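Local coordinates for segregation and condensation protein A (Thermococcus onnurineus, PDB 6IVH), which probably acts as the kleisin subunit of an archaeal Smc-based condensin, bridging Smc proteins in chromosome organisation, and is represented here by its N-terminal domain, at residues D13-L18 / V32-K37; W27-V32 / D108-A113; E40-M45 / L50-R55; A60-R65 / D112-A117. All coordinates share one frame; numbering follows the deposited sequence.

Contact 1: residues D13-L18 / V32-K37; sequences DILLQL and VDLTEK
Leu15 meets Leu34 methyl to methyl, Leu15 CD2 lying 4.0 Å from Leu34 CD1, and the two side chains cross at about a right angle. The CB of Leu15 does not point straight at helix 31-47; only the end of the side chain leans that way, while Phe107, Leu111 and Leu114 of helix 107-120 touch it as well. A branched apolar residue suits such a three-helix junction because its two methyls can serve different neighbours. The segments belong to helices 11-20 and 31-47 of the small, mostly helical N-terminal kleisin domain; the axes of 13-18 and 32-37 come within 11.3 Å at an angle of 113°, so contact is confined to a few residues. One turn further on, the CB of Leu18 points toward the partner helix. Leu18 CD1 comes to 3.7 Å from Leu34 CD2, and Leu18 CD2 rests 4.1 Å from the backbone O of Lys37. Leu34 can serve both leucines because its CG is anti to the backbone N (chi1 -176°), with CD1 turned to Leu15 and CD2 to Leu18. Lys37 offers its aliphatic base, Lys37 CB being 4.3 Å from Leu18 CD1, while the chain folds away so that NZ makes a weak hydrogen bond to Asp33 O.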
# COMPACT_ATOMS: atom_id res chain seq x y z
N ASP A 13 3.03 -8.60 -2.94
CA ASP A 13 3.18 -9.64 -1.92
C ASP A 13 2.64 -9.17 -0.58
O ASP A 13 1.90 -9.90 0.10
CB ASP A 13 4.66 -10.03 -1.79
CG ASP A 13 5.18 -10.75 -3.01
OD1 ASP A 13 4.41 -11.51 -3.64
OD2 ASP A 13 6.37 -10.56 -3.35
N ILE A 14 2.99 -7.95 -0.17
CA ILE A 14 2.55 -7.44 1.12
C ILE A 14 1.05 -7.20 1.12
O ILE A 14 0.35 -7.52 2.09
CB ILE A 14 3.34 -6.18 1.50
CG1 ILE A 14 4.84 -6.49 1.57
CG2 ILE A 14 2.84 -5.60 2.81
CD1 ILE A 14 5.72 -5.28 1.84
N LEU A 15 0.52 -6.64 0.03
CA LEU A 15 -0.91 -6.34 -0.02
C LEU A 15 -1.74 -7.62 -0.05
O LEU A 15 -2.77 -7.70 0.63
CB LEU A 15 -1.21 -5.47 -1.24
CG LEU A 15 -0.63 -4.05 -1.20
CD1 LEU A 15 -0.65 -3.41 -2.58
CD2 LEU A 15 -1.38 -3.19 -0.20
N LEU A 16 -1.31 -8.63 -0.81
CA LEU A 16 -2.06 -9.88 -0.89
C LEU A 16 -2.09 -10.60 0.46
O LEU A 16 -3.11 -11.18 0.84
CB LEU A 16 -1.48 -10.80 -1.96
CG LEU A 16 -1.71 -10.42 -3.43
CD1 LEU A 16 -1.00 -11.39 -4.36
CD2 LEU A 16 -3.19 -10.41 -3.71
N GLN A 17 -0.96 -10.61 1.17
CA GLN A 17 -0.91 -11.27 2.47
C GLN A 17 -1.77 -10.55 3.50
O GLN A 17 -2.28 -11.18 4.44
CB GLN A 17 0.55 -11.36 2.95
CG GLN A 17 0.75 -12.15 4.25
CD GLN A 17 0.68 -11.29 5.50
OE1 GLN A 17 0.85 -10.07 5.45
NE2 GLN A 17 0.41 -11.93 6.64
N LEU A 18 -1.94 -9.24 3.35
CA LEU A 18 -2.89 -8.51 4.19
C LEU A 18 -4.32 -8.92 3.87
O LEU A 18 -5.15 -9.08 4.77
CB LEU A 18 -2.70 -7.00 4.02
CG LEU A 18 -1.42 -6.37 4.56
CD1 LEU A 18 -1.36 -4.89 4.20
CD2 LEU A 18 -1.33 -6.56 6.06
N VAL A 32 -6.18 5.02 4.91
CA VAL A 32 -5.50 5.49 6.12
C VAL A 32 -5.14 4.31 7.01
O VAL A 32 -4.02 4.22 7.52
CB VAL A 32 -6.38 6.51 6.86
CG1 VAL A 32 -5.72 6.95 8.15
CG2 VAL A 32 -6.67 7.71 5.97
N ASP A 33 -6.08 3.38 7.20
CA ASP A 33 -5.80 2.21 8.02
C ASP A 33 -4.90 1.22 7.29
O ASP A 33 -4.12 0.50 7.93
CB ASP A 33 -7.10 1.54 8.43
CG ASP A 33 -8.03 2.47 9.19
OD1 ASP A 33 -7.53 3.47 9.75
OD2 ASP A 33 -9.25 2.21 9.22
N LEU A 34 -4.97 1.18 5.96
CA LEU A 34 -4.15 0.25 5.19
C LEU A 34 -2.68 0.65 5.20
O LEU A 34 -1.80 -0.22 5.15
CB LEU A 34 -4.66 0.17 3.75
CG LEU A 34 -4.03 -0.81 2.74
CD1 LEU A 34 -2.79 -0.22 2.05
CD2 LEU A 34 -3.69 -2.13 3.42
N THR A 35 -2.39 1.95 5.27
CA THR A 35 -1.02 2.42 5.14
C THR A 35 -0.14 1.89 6.26
O THR A 35 0.96 1.37 6.02
CB THR A 35 -0.99 3.95 5.10
OG1 THR A 35 -1.77 4.41 3.99
CG2 THR A 35 0.44 4.45 4.95
N GLU A 36 -0.60 1.99 7.51
CA GLU A 36 0.23 1.53 8.62
C GLU A 36 0.29 0.01 8.69
O GLU A 36 1.30 -0.55 9.13
CB GLU A 36 -0.26 2.12 9.94
CG GLU A 36 0.71 1.93 11.12
CD GLU A 36 2.06 2.60 10.90
OE1 GLU A 36 2.15 3.53 10.07
OE2 GLU A 36 3.04 2.18 11.56
N LYS A 37 -0.78 -0.68 8.27
CA LYS A 37 -0.72 -2.13 8.17
C LYS A 37 0.34 -2.57 7.16
O LYS A 37 1.06 -3.55 7.39
CB LYS A 37 -2.08 -2.70 7.78
CG LYS A 37 -3.19 -2.44 8.79
CD LYS A 37 -4.47 -3.15 8.39
CE LYS A 37 -5.61 -2.85 9.35
NZ LYS A 37 -6.13 -1.46 9.18

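Contact 2: residues W27-V32 / D108-A113; sequences WNIDIV and DDLLDA
Leu110 CD1 meets two isoleucines, Ile29 and Ile31, and this one methyl carries the contact. Leu110 CD1 lies 3.8 Å from Ile29 CG2 and 3.9 Å from Ile29 CD1, touched by both branches of that side chain, which Leu110 crosses at about a right angle. Ile31 adds its CD1, 4.0 Å from Leu110 CD1. Leu110 stretches out to this spot with CG anti to the backbone N (chi1 -154°) and the chain extended beyond. Branched aliphatic residues suit the site, since all three are buried and a rounded methyl surface can be covered from several directions. The backbone around Asp30 probably helps to place the isoleucines. The CB of Asp30 points away from helix 107-120, and as N-cap of helix 31-47 Asp30 accepts from Val32 N through OD1 at 3.2 Å, met on the anti side and 34° out of the carboxylate plane. The same OD1 forms a salt bridge with Arg103. Beyond that, Ile29 is hydrogen-bonded through its backbone to Tyr105, and Ile31 to Arg103, pairing strand 29-30 antiparallel with strand 104-105. The contact therefore lies where this two-stranded sheet meets helix 107-120, with Leu63, Met66 and Ala70 of helix 54-72 touching Ile31.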
# COMPACT_ATOMS: atom_id res chain seq x y z
N TRP A 27 -13.12 -5.26 -0.58
CA TRP A 27 -14.12 -4.41 -1.22
C TRP A 27 -14.20 -3.02 -0.60
O TRP A 27 -14.54 -2.07 -1.31
CB TRP A 27 -15.49 -5.09 -1.19
CG TRP A 27 -15.57 -6.35 -2.03
CD1 TRP A 27 -15.78 -7.62 -1.57
CD2 TRP A 27 -15.45 -6.45 -3.46
NE1 TRP A 27 -15.79 -8.51 -2.62
CE2 TRP A 27 -15.60 -7.82 -3.79
CE3 TRP A 27 -15.24 -5.53 -4.48
CZ2 TRP A 27 -15.53 -8.28 -5.10
CZ3 TRP A 27 -15.17 -5.99 -5.79
CH2 TRP A 27 -15.32 -7.35 -6.09
N ASN A 28 -13.91 -2.86 0.69
CA ASN A 28 -13.79 -1.52 1.28
C ASN A 28 -12.47 -1.43 2.05
O ASN A 28 -12.33 -1.81 3.21
CB ASN A 28 -15.05 -1.15 2.12
CG ASN A 28 -15.07 -1.72 3.54
OD1 ASN A 28 -14.55 -2.79 3.81
ND2 ASN A 28 -15.72 -1.00 4.44
N ILE A 29 -11.45 -0.91 1.37
CA ILE A 29 -10.14 -0.70 1.97
C ILE A 29 -10.08 0.73 2.48
O ILE A 29 -10.43 1.68 1.76
CB ILE A 29 -9.02 -0.97 0.96
CG1 ILE A 29 -9.17 -2.35 0.33
CG2 ILE A 29 -7.66 -0.83 1.63
CD1 ILE A 29 -8.05 -2.70 -0.63
N ASP A 30 -9.64 0.90 3.72
CA ASP A 30 -9.40 2.23 4.29
C ASP A 30 -7.93 2.57 4.07
O ASP A 30 -7.05 1.99 4.71
CB ASP A 30 -9.77 2.26 5.77
CG ASP A 30 -9.87 3.68 6.32
OD1 ASP A 30 -9.23 4.59 5.76
OD2 ASP A 30 -10.61 3.88 7.31
N ILE A 31 -7.67 3.52 3.16
CA ILE A 31 -6.29 3.83 2.78
C ILE A 31 -5.50 4.38 3.96
O ILE A 31 -4.27 4.23 4.02
CB ILE A 31 -6.27 4.79 1.57
CG1 ILE A 31 -4.86 4.90 0.99
CG2 ILE A 31 -6.77 6.17 1.97
CD1 ILE A 31 -4.30 3.59 0.50
N VAL A 32 -6.18 5.02 4.91
CA VAL A 32 -5.50 5.49 6.12
C VAL A 32 -5.14 4.31 7.01
O VAL A 32 -4.02 4.22 7.52
CB VAL A 32 -6.38 6.51 6.86
CG1 VAL A 32 -5.72 6.95 8.15
CG2 VAL A 32 -6.67 7.71 5.97
N ASP A 108 -8.59 -4.06 -6.54
CA ASP A 108 -8.13 -3.83 -7.90
C ASP A 108 -7.92 -2.35 -8.18
O ASP A 108 -7.00 -1.98 -8.92
CB ASP A 108 -9.12 -4.43 -8.90
CG ASP A 108 -9.24 -5.94 -8.78
OD1 ASP A 108 -8.29 -6.65 -9.19
OD2 ASP A 108 -10.28 -6.41 -8.27
N ASP A 109 -8.75 -1.48 -7.60
CA ASP A 109 -8.58 -0.04 -7.80
C ASP A 109 -7.30 0.46 -7.13
O ASP A 109 -6.55 1.24 -7.72
CB ASP A 109 -9.79 0.72 -7.27
CG ASP A 109 -10.94 0.74 -8.26
OD1 ASP A 109 -10.68 0.83 -9.48
OD2 ASP A 109 -12.11 0.67 -7.82
N LEU A 110 -7.04 0.01 -5.90
CA LEU A 110 -5.81 0.41 -5.21
C LEU A 110 -4.58 -0.13 -5.94
O LEU A 110 -3.57 0.56 -6.05
CB LEU A 110 -5.85 -0.08 -3.76
CG LEU A 110 -5.04 0.66 -2.68
CD1 LEU A 110 -5.46 0.20 -1.30
CD2 LEU A 110 -3.55 0.47 -2.84
N LEU A 111 -4.67 -1.37 -6.44
CA LEU A 111 -3.58 -1.95 -7.21
C LEU A 111 -3.25 -1.08 -8.42
O LEU A 111 -2.07 -0.82 -8.71
CB LEU A 111 -3.96 -3.37 -7.65
CG LEU A 111 -3.44 -4.57 -6.85
CD1 LEU A 111 -2.02 -4.94 -7.22
CD2 LEU A 111 -3.53 -4.30 -5.36
N ASP A 112 -4.27 -0.61 -9.14
CA ASP A 112 -4.04 0.26 -10.29
C ASP A 112 -3.54 1.63 -9.84
O ASP A 112 -2.63 2.20 -10.46
CB ASP A 112 -5.32 0.41 -11.11
CG ASP A 112 -5.51 -0.73 -12.11
OD1 ASP A 112 -6.13 -1.75 -11.74
OD2 ASP A 112 -5.03 -0.59 -13.25
N ALA A 113 -4.12 2.18 -8.77
CA ALA A 113 -3.71 3.49 -8.29
C ALA A 113 -2.26 3.47 -7.80
O ALA A 113 -1.50 4.41 -8.05
CB ALA A 113 -4.64 3.96 -7.17

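Contact 3: residues E40-M45 / L50-R55; sequences ERLREM and LRVSAR
Val52 divides its two methyls between Leu42 and Met45 of helix 31-47: Val52 CG1 lies 3.6 Å from Leu42 CD1, and Val52 CG2 is 3.8 Å from Met45 CB. A beta-branched valine suits an extended link of this kind, as both methyls sit close to the main chain and face the helix at once. The setting is a helix-loop-helix connection, in which the chain leaves helix 31-47, runs back past its last turns and enters helix 54-72 at the N-cap Ser53, whose OG caps Ala56 N. Further out, Met45, present as selenomethionine, bends at chi2 and chi3 and brings its CE to 3.7 Å from Leu50 CD1. Leu50 is exposed overall, but its CB points toward the helix and the side chain leans over the Met45 carbonyl, with Leu50 CG 3.5 Å from Met45 O. Met45 O also accepts from Leu50 N at 3.1 Å, in a nearly straight bond (170° at the hydrogen) whose donor is tilted 28° from the carbonyl plane, and the loop is thereby fastened to the helix. At the polar edge, Met45 SE lies over one face of the Arg41 guanidinium, offset toward the rim. Arg41 is paired with Glu44 in a salt bridge, Arg41 NH1 meeting Glu44 OE1 at 3.0 Å within the guanidinium plane and nearly along the C-O axis of the carboxylate.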
# COMPACT_ATOMS: atom_id res chain seq x y z
N GLU A 40 3.61 -1.87 8.94
CA GLU A 40 3.81 -2.91 9.95
C GLU A 40 4.41 -4.16 9.33
O GLU A 40 5.43 -4.67 9.80
CB GLU A 40 2.48 -3.24 10.64
CG GLU A 40 1.99 -2.19 11.63
CD GLU A 40 0.60 -2.50 12.16
OE1 GLU A 40 0.19 -3.68 12.13
OE2 GLU A 40 -0.09 -1.56 12.62
N ARG A 41 3.78 -4.67 8.27
CA ARG A 41 4.29 -5.87 7.61
C ARG A 41 5.65 -5.63 6.97
O ARG A 41 6.52 -6.49 7.02
CB ARG A 41 3.28 -6.37 6.57
CG ARG A 41 3.76 -7.57 5.77
CD ARG A 41 3.81 -8.81 6.64
NE ARG A 41 3.97 -10.02 5.84
CZ ARG A 41 4.26 -11.22 6.34
NH1 ARG A 41 4.41 -11.38 7.65
NH2 ARG A 41 4.39 -12.26 5.53
N LEU A 42 5.84 -4.45 6.38
CA LEU A 42 7.13 -4.11 5.80
C LEU A 42 8.23 -4.13 6.85
O LEU A 42 9.36 -4.54 6.58
CB LEU A 42 7.07 -2.75 5.11
CG LEU A 42 8.34 -2.31 4.38
CD1 LEU A 42 8.67 -3.31 3.28
CD2 LEU A 42 8.17 -0.91 3.81
N ARG A 43 7.91 -3.68 8.07
CA ARG A 43 8.88 -3.73 9.15
C ARG A 43 9.17 -5.17 9.57
O ARG A 43 10.29 -5.48 9.97
CB ARG A 43 8.38 -2.91 10.34
CG ARG A 43 9.28 -2.95 11.56
CD ARG A 43 8.88 -1.89 12.56
NE ARG A 43 9.03 -0.55 12.00
CZ ARG A 43 10.17 0.12 11.95
NH1 ARG A 43 11.28 -0.43 12.43
NH2 ARG A 43 10.22 1.34 11.43
N GLU A 44 8.17 -6.05 9.47
CA GLU A 44 8.38 -7.45 9.84
C GLU A 44 9.40 -8.12 8.92
O GLU A 44 10.30 -8.83 9.39
CB GLU A 44 7.05 -8.21 9.80
CG GLU A 44 6.03 -7.74 10.83
CD GLU A 44 4.73 -8.53 10.77
OE1 GLU A 44 4.64 -9.48 9.96
OE2 GLU A 44 3.79 -8.19 11.52
N MSE A 45 9.29 -7.89 7.61
CA MSE A 45 10.20 -8.52 6.65
C MSE A 45 11.62 -8.00 6.85
O MSE A 45 12.58 -8.75 6.76
CB MSE A 45 9.74 -8.26 5.21
CG MSE A 45 8.24 -8.09 5.06
SE MSE A 45 7.15 -9.66 5.47
CE MSE A 45 8.17 -11.05 4.58
N LEU A 50 15.01 -9.83 5.24
CA LEU A 50 14.65 -10.47 3.99
C LEU A 50 14.71 -9.46 2.85
O LEU A 50 14.52 -8.26 3.05
CB LEU A 50 13.26 -11.09 4.07
CG LEU A 50 13.00 -11.88 5.35
CD1 LEU A 50 11.52 -12.21 5.49
CD2 LEU A 50 13.86 -13.14 5.38
N ARG A 51 14.97 -9.96 1.65
CA ARG A 51 15.07 -9.10 0.47
C ARG A 51 13.72 -8.48 0.17
O ARG A 51 12.75 -9.20 -0.11
CB ARG A 51 15.57 -9.91 -0.73
CG ARG A 51 16.93 -10.56 -0.61
CD ARG A 51 17.54 -10.79 -1.97
NE ARG A 51 18.65 -11.74 -1.95
CZ ARG A 51 19.05 -12.44 -3.01
NH1 ARG A 51 18.44 -12.27 -4.17
NH2 ARG A 51 20.06 -13.29 -2.90
N VAL A 52 13.65 -7.16 0.24
CA VAL A 52 12.44 -6.40 -0.08
C VAL A 52 12.79 -5.45 -1.22
O VAL A 52 13.79 -4.72 -1.14
CB VAL A 52 11.91 -5.64 1.14
CG1 VAL A 52 10.89 -4.59 0.72
CG2 VAL A 52 11.30 -6.61 2.14
N SER A 53 11.99 -5.48 -2.28
CA SER A 53 12.31 -4.72 -3.48
C SER A 53 12.22 -3.22 -3.22
O SER A 53 11.63 -2.76 -2.24
CB SER A 53 11.36 -5.09 -4.62
OG SER A 53 10.04 -4.65 -4.36
N ALA A 54 12.82 -2.44 -4.14
CA ALA A 54 12.74 -0.99 -4.05
C ALA A 54 11.31 -0.50 -4.24
O ALA A 54 10.90 0.48 -3.61
CB ALA A 54 13.66 -0.34 -5.08
N ARG A 55 10.54 -1.17 -5.11
CA ARG A 55 9.15 -0.76 -5.32
C ARG A 55 8.33 -0.90 -4.05
O ARG A 55 7.49 -0.05 -3.75
CB ARG A 55 8.53 -1.57 -6.46
CG ARG A 55 9.36 -1.56 -7.74
CD ARG A 55 8.73 -2.40 -8.84
NE ARG A 55 7.68 -1.69 -9.57
CZ ARG A 55 6.39 -1.97 -9.48
NH1 ARG A 55 5.97 -2.96 -8.70
NH2 ARG A 55 5.51 -1.27 -10.19

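Contact 4: residues A60-R65 / D112-A117; sequences ASILVR and DALMDA
The CB of Ile62 points toward helix 107-120, and the atoms of this side chain come into contact one after another. Ile62 CB lies 3.9 Å from Leu114 CD1. At the first branch, Ile62 CG2 touches two partners, 3.8 Å from Leu114 CD1 and 3.7 Å from Ala117 CB. The longer branch leaves CB with CG1 anti to the carbonyl carbon (chi1 -60°) and ends in Ile62 CD1, which reaches the far helix itself: it is 3.7 Å from Ala117 CB and 3.8 Å from Ala117 C. The alanine methyl thus faces both ends of the isoleucine fork. A small residue suits that position, because it allows the isoleucine tip to come down onto the backbone of the other helix. With an alanine at Ile62, CG2 and CD1 are gone, which would probably leave Ala117 CB without its isoleucine partners, Leu114 CD1 with only the CB contact from this residue, and a gap between the helices. Leu114 brings its tip nearer than its CB direction suggests, and also touches Ala59 and Leu15. At the outer margin Arg65 arches over, bent at chi3, until Ala117 CB lies 4.0 Å from Arg65 NH2, at the edge of the guanidinium and near its plane; a long chain with a charged end suits this exposed edge. The axes of 60-65 and 112-117 approach to 10.3 Å and make an angle of 119°. This is a steeply crossed, mainly aliphatic helix-helix contact within the helical N-terminal domain of a kleisin.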
# COMPACT_ATOMS: atom_id res chain seq x y z
N ALA A 60 5.54 2.41 0.12
CA ALA A 60 5.24 2.92 1.45
C ALA A 60 5.10 4.43 1.44
O ALA A 60 4.17 4.99 2.05
CB ALA A 60 6.33 2.49 2.44
N SER A 61 6.01 5.13 0.76
CA SER A 61 5.93 6.58 0.66
C SER A 61 4.66 7.01 -0.07
O SER A 61 4.03 8.01 0.30
CB SER A 61 7.16 7.14 -0.05
OG SER A 61 8.36 6.69 0.57
N ILE A 62 4.26 6.25 -1.10
CA ILE A 62 3.05 6.58 -1.83
C ILE A 62 1.82 6.40 -0.95
O ILE A 62 0.92 7.25 -0.93
CB ILE A 62 2.96 5.72 -3.11
CG1 ILE A 62 4.17 5.98 -4.01
CG2 ILE A 62 1.65 6.00 -3.85
CD1 ILE A 62 4.23 5.09 -5.23
N LEU A 63 1.76 5.29 -0.20
CA LEU A 63 0.62 5.05 0.68
C LEU A 63 0.53 6.10 1.79
O LEU A 63 -0.57 6.44 2.22
CB LEU A 63 0.70 3.65 1.28
CG LEU A 63 0.50 2.50 0.30
CD1 LEU A 63 0.60 1.16 1.01
CD2 LEU A 63 -0.84 2.63 -0.40
N VAL A 64 1.68 6.60 2.25
CA VAL A 64 1.65 7.66 3.26
C VAL A 64 1.04 8.93 2.68
O VAL A 64 0.24 9.60 3.34
CB VAL A 64 3.07 7.91 3.81
CG1 VAL A 64 3.09 9.16 4.68
CG2 VAL A 64 3.54 6.70 4.61
N ARG A 65 1.39 9.27 1.44
CA ARG A 65 0.79 10.44 0.80
C ARG A 65 -0.70 10.22 0.55
O ARG A 65 -1.51 11.13 0.76
CB ARG A 65 1.51 10.76 -0.50
CG ARG A 65 0.81 11.84 -1.33
CD ARG A 65 1.51 12.09 -2.65
NE ARG A 65 1.64 10.87 -3.45
CZ ARG A 65 0.68 10.39 -4.24
NH1 ARG A 65 -0.48 11.02 -4.34
NH2 ARG A 65 0.89 9.27 -4.93
N ASP A 112 -4.27 -0.61 -9.14
CA ASP A 112 -4.04 0.26 -10.29
C ASP A 112 -3.54 1.63 -9.84
O ASP A 112 -2.63 2.20 -10.46
CB ASP A 112 -5.32 0.41 -11.11
CG ASP A 112 -5.51 -0.73 -12.11
OD1 ASP A 112 -6.13 -1.75 -11.74
OD2 ASP A 112 -5.03 -0.59 -13.25
N ALA A 113 -4.12 2.18 -8.77
CA ALA A 113 -3.71 3.49 -8.29
C ALA A 113 -2.26 3.47 -7.80
O ALA A 113 -1.50 4.41 -8.05
CB ALA A 113 -4.64 3.96 -7.17
N LEU A 114 -1.86 2.40 -7.10
CA LEU A 114 -0.50 2.35 -6.58
C LEU A 114 0.51 2.09 -7.69
O LEU A 114 1.57 2.73 -7.73
CB LEU A 114 -0.40 1.28 -5.49
CG LEU A 114 1.00 0.99 -4.94
CD1 LEU A 114 1.60 2.23 -4.32
CD2 LEU A 114 0.96 -0.14 -3.92
N MSE A 115 0.21 1.17 -8.60
CA MSE A 115 1.11 0.86 -9.71
C MSE A 115 1.25 2.02 -10.69
O MSE A 115 2.28 2.18 -11.34
CB MSE A 115 0.64 -0.39 -10.45
CG MSE A 115 1.62 -1.57 -10.40
SE MSE A 115 2.22 -2.01 -8.59
CE MSE A 115 0.71 -3.08 -8.01
N ASP A 116 0.20 2.84 -10.81
CA ASP A 116 0.30 4.05 -11.62
C ASP A 116 1.23 5.06 -10.96
O ASP A 116 2.00 5.74 -11.65
CB ASP A 116 -1.08 4.65 -11.87
CG ASP A 116 -1.77 4.06 -13.08
OD1 ASP A 116 -1.09 3.42 -13.91
OD2 ASP A 116 -3.00 4.24 -13.21
N ALA A 117 1.16 5.18 -9.64
CA ALA A 117 2.06 6.09 -8.93
C ALA A 117 3.49 5.55 -8.91
O ALA A 117 4.44 6.33 -8.93
CB ALA A 117 1.56 6.33 -7.51

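Overall arrangement
Contacts 1 and 2 are buried and made by aliphatic groups, with the base of Lys37 and its backbone O joining contact 1. Contact 4 is partly buried with an arginine at its outer edge, and contact 3 lies at the surface, where a backbone hydrogen bond joins the packing. Helix 31-47 enters contacts 1, 2 and 3, helix 107-120 contacts 2 and 4, and helix 54-72 contacts 3 and 4. Leu63, on the 60-65 segment of contact 4, touches contacts 1 and 2: Leu63 CD1 is 3.8 Å from Leu34 CD1, and Leu63 CD2 is 3.7 Å from Ile31 CD1. Contacts 2 and 3 lie on opposite sides of the chain's centre, about 20 Å apart between centres.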